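Local coordinates for protein 4-carboxymuconolactone decarboxylase (Sinorhizobium meliloti, PDB 4G9Q) that probably acts as a carboxymuconolactone decarboxylase-type enzyme, possibly with peroxiredoxin activity, and assembles as an all-helical trimer, at residues 75-80 against 98-103; 64-69 against 245-250. All blocks are in the same frame, centred on the assembly; numbering follows the deposited sequence.

Interaction 1: 75-80 against 98-103; sequences DRSLVT and DQALEN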
loop_
_atom_site.group_PDB
_atom_site.type_symbol
_atom_site.label_atom_id
_atom_site.label_comp_id
_atom_site.label_asym_id
_atom_site.label_seq_id
_atom_site.Cartn_x
_atom_site.Cartn_y
_atom_site.Cartn_z
ATOM N N ASP A 75 11.625 17.610 13.467
ATOM C CA ASP A 75 10.283 17.405 12.922
ATOM C C ASP A 75 10.330 16.564 11.654
ATOM O O ASP A 75 9.467 15.716 11.448
ATOM C CB ASP A 75 9.586 18.734 12.633
ATOM C CG ASP A 75 9.137 19.454 13.892
ATOM O OD1 ASP A 75 8.900 18.794 14.924
ATOM O OD2 ASP A 75 9.016 20.696 13.848
ATOM N N ARG A 76 11.334 16.799 10.811
ATOM C CA ARG A 76 11.511 15.981 9.603
ATOM C C ARG A 76 11.735 14.507 9.946
ATOM O O ARG A 76 11.240 13.618 9.250
ATOM C CB ARG A 76 12.644 16.515 8.722
ATOM C CG ARG A 76 12.254 17.755 7.953
ATOM C CD ARG A 76 13.385 18.285 7.075
ATOM N NE ARG A 76 13.049 19.646 6.666
ATOM C CZ ARG A 76 12.315 19.953 5.601
ATOM N NH1 ARG A 76 11.855 18.997 4.795
ATOM N NH2 ARG A 76 12.048 21.223 5.336
ATOM N N SER A 77 12.469 14.251 11.026
ATOM C CA SER A 77 12.671 12.877 11.486
ATOM C C SER A 77 11.354 12.210 11.901
ATOM O O SER A 77 11.108 11.058 11.544
ATOM C CB SER A 77 13.697 12.822 12.621
ATOM O OG SER A 77 15.018 12.985 12.127
ATOM N N LEU A 78 10.506 12.935 12.633
ATOM C CA LEU A 78 9.187 12.417 13.007
ATOM C C LEU A 78 8.324 12.117 11.783
ATOM O O LEU A 78 7.675 11.072 11.715
ATOM C CB LEU A 78 8.455 13.385 13.940
ATOM C CG LEU A 78 8.859 13.345 15.417
ATOM C CD1 LEU A 78 8.233 14.530 16.136
ATOM C CD2 LEU A 78 8.453 12.025 16.074
ATOM N N VAL A 79 8.326 13.038 10.822
ATOM C CA VAL A 79 7.581 12.873 9.570
ATOM C C VAL A 79 8.073 11.651 8.789
ATOM O O VAL A 79 7.273 10.874 8.252
ATOM C CB VAL A 79 7.683 14.146 8.701
ATOM C CG1 VAL A 79 7.163 13.906 7.287
ATOM C CG2 VAL A 79 6.912 15.294 9.360
ATOM N N THR A 80 9.392 11.489 8.740
ATOM C CA THR A 80 10.010 10.392 7.996
ATOM C C THR A 80 9.702 9.041 8.649
ATOM O O THR A 80 9.319 8.090 7.960
ATOM C CB THR A 80 11.527 10.592 7.858
ATOM O OG1 THR A 80 11.774 11.887 7.292
ATOM C CG2 THR A 80 12.138 9.522 6.940
ATOM N N ASP A 98 17.714 5.878 14.256
ATOM C CA ASP A 98 18.997 6.353 14.775
ATOM C C ASP A 98 19.177 7.837 14.459
ATOM O O ASP A 98 19.555 8.622 15.328
ATOM C CB ASP A 98 20.165 5.545 14.197
ATOM C CG ASP A 98 21.515 6.047 14.687
ATOM O OD1 ASP A 98 21.908 5.690 15.814
ATOM O OD2 ASP A 98 22.180 6.803 13.948
ATOM N N GLN A 99 18.903 8.211 13.211
ATOM C CA GLN A 99 18.993 9.609 12.795
ATOM C C GLN A 99 18.037 10.486 13.590
ATOM O O GLN A 99 18.384 11.608 13.956
ATOM C CB GLN A 99 18.713 9.759 11.301
ATOM C CG GLN A 99 19.874 9.374 10.395
ATOM C CD GLN A 99 21.102 10.252 10.584
ATOM O OE1 GLN A 99 21.021 11.483 10.545
ATOM N NE2 GLN A 99 22.250 9.616 10.786
ATOM N N ALA A 100 16.835 9.976 13.862
ATOM C CA ALA A 100 15.853 10.730 14.644
ATOM C C ALA A 100 16.386 11.048 16.041
ATOM O O ALA A 100 16.272 12.179 16.520
ATOM C CB ALA A 100 14.537 9.968 14.733
ATOM N N LEU A 101 16.981 10.043 16.679
ATOM C CA LEU A 101 17.589 10.210 18.000
ATOM C C LEU A 101 18.712 11.249 17.961
ATOM O O LEU A 101 18.795 12.117 18.835
ATOM C CB LEU A 101 18.098 8.866 18.526
ATOM C CG LEU A 101 17.033 7.801 18.818
ATOM C CD1 LEU A 101 17.678 6.446 19.023
ATOM C CD2 LEU A 101 16.195 8.188 20.037
ATOM N N GLU A 102 19.555 11.169 16.931
ATOM C CA GLU A 102 20.612 12.164 16.709
ATOM C C GLU A 102 20.023 13.571 16.521
ATOM O O GLU A 102 20.588 14.560 17.000
ATOM C CB GLU A 102 21.467 11.762 15.502
ATOM C CG GLU A 102 22.787 12.524 15.364
ATOM C CD GLU A 102 23.820 12.156 16.426
ATOM O OE1 GLU A 102 23.697 11.089 17.070
ATOM O OE2 GLU A 102 24.771 12.948 16.611
ATOM N N ASN A 103 18.871 13.643 15.850
ATOM C CA ASN A 103 18.181 14.909 15.594
ATOM C C ASN A 103 17.361 15.448 16.769
ATOM O O ASN A 103 16.744 16.516 16.666
ATOM C CB ASN A 103 17.302 14.797 14.346
ATOM C CG ASN A 103 18.115 14.675 13.070
ATOM O OD1 ASN A 103 19.306 14.986 13.046
ATOM N ND2 ASN A 103 17.472 14.218 12.005
#

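Interaction 2: 64-69 against 245-250; sequences DVWQRP and AFYAGW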
loop_
_atom_site.group_PDB
_atom_site.type_symbol
_atom_site.label_atom_id
_atom_site.label_comp_id
_atom_site.label_asym_id
_atom_site.label_seq_id
_atom_site.Cartn_x
_atom_site.Cartn_y
_atom_site.Cartn_z
ATOM N N ASP A 64 19.375 19.221 -0.095
ATOM C CA ASP A 64 18.399 20.285 -0.312
ATOM C C ASP A 64 17.152 20.125 0.556
ATOM O O ASP A 64 16.901 20.955 1.432
ATOM C CB ASP A 64 18.046 20.405 -1.800
ATOM C CG ASP A 64 17.478 21.767 -2.163
ATOM O OD1 ASP A 64 16.304 22.034 -1.841
ATOM O OD2 ASP A 64 18.210 22.573 -2.780
ATOM N N VAL A 65 16.376 19.064 0.331
ATOM C CA VAL A 65 15.106 18.885 1.053
ATOM C C VAL A 65 15.300 18.930 2.572
ATOM O O VAL A 65 14.635 19.713 3.266
ATOM C CB VAL A 65 14.399 17.568 0.658
ATOM C CG1 VAL A 65 13.056 17.424 1.401
ATOM C CG2 VAL A 65 14.184 17.534 -0.837
ATOM N N TRP A 66 16.216 18.104 3.073
ATOM C CA TRP A 66 16.479 18.013 4.510
ATOM C C TRP A 66 17.051 19.306 5.082
ATOM O O TRP A 66 17.003 19.519 6.293
ATOM C CB TRP A 66 17.406 16.835 4.828
ATOM C CG TRP A 66 16.671 15.544 5.052
ATOM C CD1 TRP A 66 16.325 14.621 4.106
ATOM C CD2 TRP A 66 16.200 15.031 6.307
ATOM N NE1 TRP A 66 15.663 13.568 4.694
ATOM C CE2 TRP A 66 15.573 13.793 6.043
ATOM C CE3 TRP A 66 16.245 15.501 7.630
ATOM C CZ2 TRP A 66 14.991 13.014 7.052
ATOM C CZ3 TRP A 66 15.671 14.726 8.633
ATOM C CH2 TRP A 66 15.049 13.494 8.335
ATOM N N GLN A 67 17.567 20.165 4.203
ATOM C CA GLN A 67 18.183 21.432 4.602
ATOM C C GLN A 67 17.233 22.628 4.559
ATOM O O GLN A 67 17.620 23.740 4.945
ATOM C CB GLN A 67 19.428 21.722 3.754
ATOM C CG GLN A 67 20.519 20.655 3.842
ATOM C CD GLN A 67 20.837 20.238 5.269
ATOM O OE1 GLN A 67 20.623 19.085 5.650
ATOM N NE2 GLN A 67 21.346 21.173 6.066
ATOM N N ARG A 68 15.996 22.407 4.102
ATOM C CA ARG A 68 15.001 23.477 4.028
ATOM C C ARG A 68 14.616 23.914 5.441
ATOM O O ARG A 68 14.107 23.109 6.220
ATOM C CB ARG A 68 13.760 23.041 3.249
ATOM C CG ARG A 68 14.002 22.750 1.778
ATOM C CD ARG A 68 12.702 22.330 1.081
ATOM N NE ARG A 68 11.663 23.355 1.181
ATOM C CZ ARG A 68 11.523 24.382 0.349
ATOM N NH1 ARG A 68 12.357 24.546 -0.673
ATOM N NH2 ARG A 68 10.543 25.254 0.543
ATOM N N PRO A 69 14.876 25.190 5.776
ATOM C CA PRO A 69 14.800 25.624 7.177
ATOM C C PRO A 69 13.392 25.798 7.754
ATOM O O PRO A 69 13.256 25.937 8.973
ATOM C CB PRO A 69 15.531 26.972 7.158
ATOM C CG PRO A 69 15.333 27.476 5.776
ATOM C CD PRO A 69 15.384 26.259 4.897
ATOM N N ALA A 245 6.693 14.184 -0.554
ATOM C CA ALA A 245 6.784 13.933 -2.000
ATOM C C ALA A 245 7.939 12.979 -2.297
ATOM O O ALA A 245 7.841 12.108 -3.166
ATOM C CB ALA A 245 6.963 15.231 -2.766
ATOM N N PHE A 246 9.026 13.136 -1.550
ATOM C CA PHE A 246 10.214 12.312 -1.742
ATOM C C PHE A 246 10.078 10.942 -1.103
ATOM O O PHE A 246 10.409 9.932 -1.724
ATOM C CB PHE A 246 11.464 13.050 -1.250
ATOM C CG PHE A 246 11.727 14.323 -1.999
ATOM C CD1 PHE A 246 12.626 14.342 -3.069
ATOM C CD2 PHE A 246 11.043 15.490 -1.675
ATOM C CE1 PHE A 246 12.853 15.510 -3.781
ATOM C CE2 PHE A 246 11.260 16.663 -2.389
ATOM C CZ PHE A 246 12.168 16.671 -3.447
ATOM N N TYR A 247 9.560 10.904 0.123
ATOM C CA TYR A 247 9.449 9.643 0.863
ATOM C C TYR A 247 8.231 8.801 0.516
ATOM O O TYR A 247 8.269 7.581 0.658
ATOM C CB TYR A 247 9.544 9.886 2.371
ATOM C CG TYR A 247 10.966 10.165 2.786
ATOM C CD1 TYR A 247 11.861 9.117 3.004
ATOM C CD2 TYR A 247 11.434 11.476 2.911
ATOM C CE1 TYR A 247 13.182 9.364 3.361
ATOM C CE2 TYR A 247 12.757 11.736 3.265
ATOM C CZ TYR A 247 13.623 10.682 3.491
ATOM O OH TYR A 247 14.931 10.938 3.846
ATOM N N ALA A 248 7.163 9.447 0.055
ATOM C CA ALA A 248 5.923 8.738 -0.237
ATOM C C ALA A 248 5.492 8.874 -1.697
ATOM O O ALA A 248 4.445 8.358 -2.084
ATOM C CB ALA A 248 4.817 9.200 0.705
ATOM N N GLY A 249 6.311 9.548 -2.503
ATOM C CA GLY A 249 6.041 9.688 -3.932
ATOM C C GLY A 249 5.284 10.962 -4.256
ATOM O O GLY A 249 4.456 11.423 -3.466
ATOM N N TRP A 250 5.564 11.525 -5.431
ATOM C CA TRP A 250 4.947 12.780 -5.859
ATOM C C TRP A 250 3.409 12.743 -5.838
ATOM O O TRP A 250 2.785 13.674 -5.325
ATOM C CB TRP A 250 5.454 13.206 -7.249
ATOM C CG TRP A 250 6.035 14.580 -7.252
ATOM C CD1 TRP A 250 5.466 15.720 -7.734
ATOM C CD2 TRP A 250 7.313 14.954 -6.730
ATOM N NE1 TRP A 250 6.318 16.792 -7.545
ATOM C CE2 TRP A 250 7.455 16.347 -6.925
ATOM C CE3 TRP A 250 8.348 14.247 -6.105
ATOM C CZ2 TRP A 250 8.602 17.046 -6.528
ATOM C CZ3 TRP A 250 9.485 14.937 -5.702
ATOM C CH2 TRP A 250 9.601 16.329 -5.922
#

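Interaction 1: 75-80 against 98-103
Asn103 and Ser77 form the one hydrogen bond between segments 75-80 and 98-103: Asn103 ND2 donates to Ser77 OG over 2.7 Å, with an N-H...O angle of 160°. The hydroxyl oxygen lies near the plane of the amide, so it meets the N-H almost head-on. Ser77 OG sits beside its own backbone N (chi1 -75°), a position from which it also bonds to the carbonyl of Arg73, one turn earlier in helix 73-86. The small hydroxyl is therefore gripped twice, accepting a hydrogen bond from Asn103 and donating one to the main-chain oxygen of Arg73. Asn103 itself is the first residue beyond helix 93-102, and its backbone N still reaches Gln99 O at 2.8 Å.

Close van der Waals contact does the rest. The CA atoms of Ser77 and Ala100 are just 5.0 Å apart. Ser77 CB meets Ala100 CB at 3.6 Å. Ser77 OG presses on Ala100 CA at 3.5 Å, so the serine lies against the backbone of the other helix and not merely against its side chain. Two such short side chains let the helices come this near. The side chain of Ile110, from helix 107-120, also touches Ala100.

The polar groups on the other flanks of helix 73-86 turn to different partners. Thr80 OG1 donates to Arg76 O at 2.7 Å, approaching from the face of the carbonyl opposite to Thr80 N, and also bonds to His243. Arg76 leads away from helix 93-102 to a salt bridge with Glu239.

With successive helices running in roughly opposite directions and touching through small residues, this is a tight, buried helical hairpin in the N-terminal carboxymuconolactone decarboxylase-family region.

Interaction 2: 64-69 against 245-250
Val65 meets Phe246 because its chi1 of -179° sends CG1 anti to the backbone N and leaves CG2 facing the phenyl ring. Tyr247, one residue on, has CG beside its own backbone N (chi1 -75°), which carries the phenol out to the indole of Trp66.

The valine methyl rides over one face of Phe246: CG2 stands 3.6 Å from the ring centroid, close to the normal, in a CH-pi contact displaced toward the CE2-CZ edge, with Val65 CG2 3.4 Å from Phe246 CZ. Trp250 CZ3 lies 3.8 Å above the plane on the opposite face, over the ring centre, so the phenyl is sandwiched. Gly249, with a positive phi, marks the break between helix 234-248 and the helix that begins with Trp250.

The second pair is polar. Trp66 NE1 donates to Tyr247 OH at 2.9 Å, with an N-H...O angle of 159° and the oxygen near the indole plane. The two rings meet rim to rim, almost perpendicular, and neither covers the other's face. Tyr247 OH is also hydrogen-bonded to Tyr96 OH, so this buried hydroxyl has two partners. Tyr62 stacks on the indole, and His243 meets it edge-to-face. With an alanine here instead of Trp66, Tyr247 OH would probably lose its N-H donor, and a gap would be likely to open between Tyr62 and the Arg76 and Thr80 side of helix 73-86.

Tyr183 of the second subunit packs edge-to-face with Phe246, and Thr184 of that same subunit is hydrogen-bonded through OG1 to Trp250 NE1. The contact is thus a buried aromatic cluster joining the end of helix 51-65 to the end of helix 234-248, the two carboxymuconolactone decarboxylase-family regions of one chain, right beside a subunit interface of the trimer.

Overall arrangement
The centres of the two contacts lie about 13 Å apart. Along the chain, segment 64-69 comes first, then 75-80 and 98-103, with 245-250 near the C-terminus, so interaction 2 encloses interaction 1 in sequence. Helices 51-65 and 73-86 follow each other, and the turn between them brings the contacts together: the outer ring of Trp66 packs on helix 73-86, with CZ3 at 3.5 Å from Arg76 CB, while Arg76 NH2 probably bonds to Arg68 O. Interaction 1 is local, pairing neighbouring helices within the first family region; interaction 2 ties that region to the second across 175 intervening residues. Helix 73-86 thus serves interaction 1 on one flank and packs against Trp66 on another; both contacts are buried.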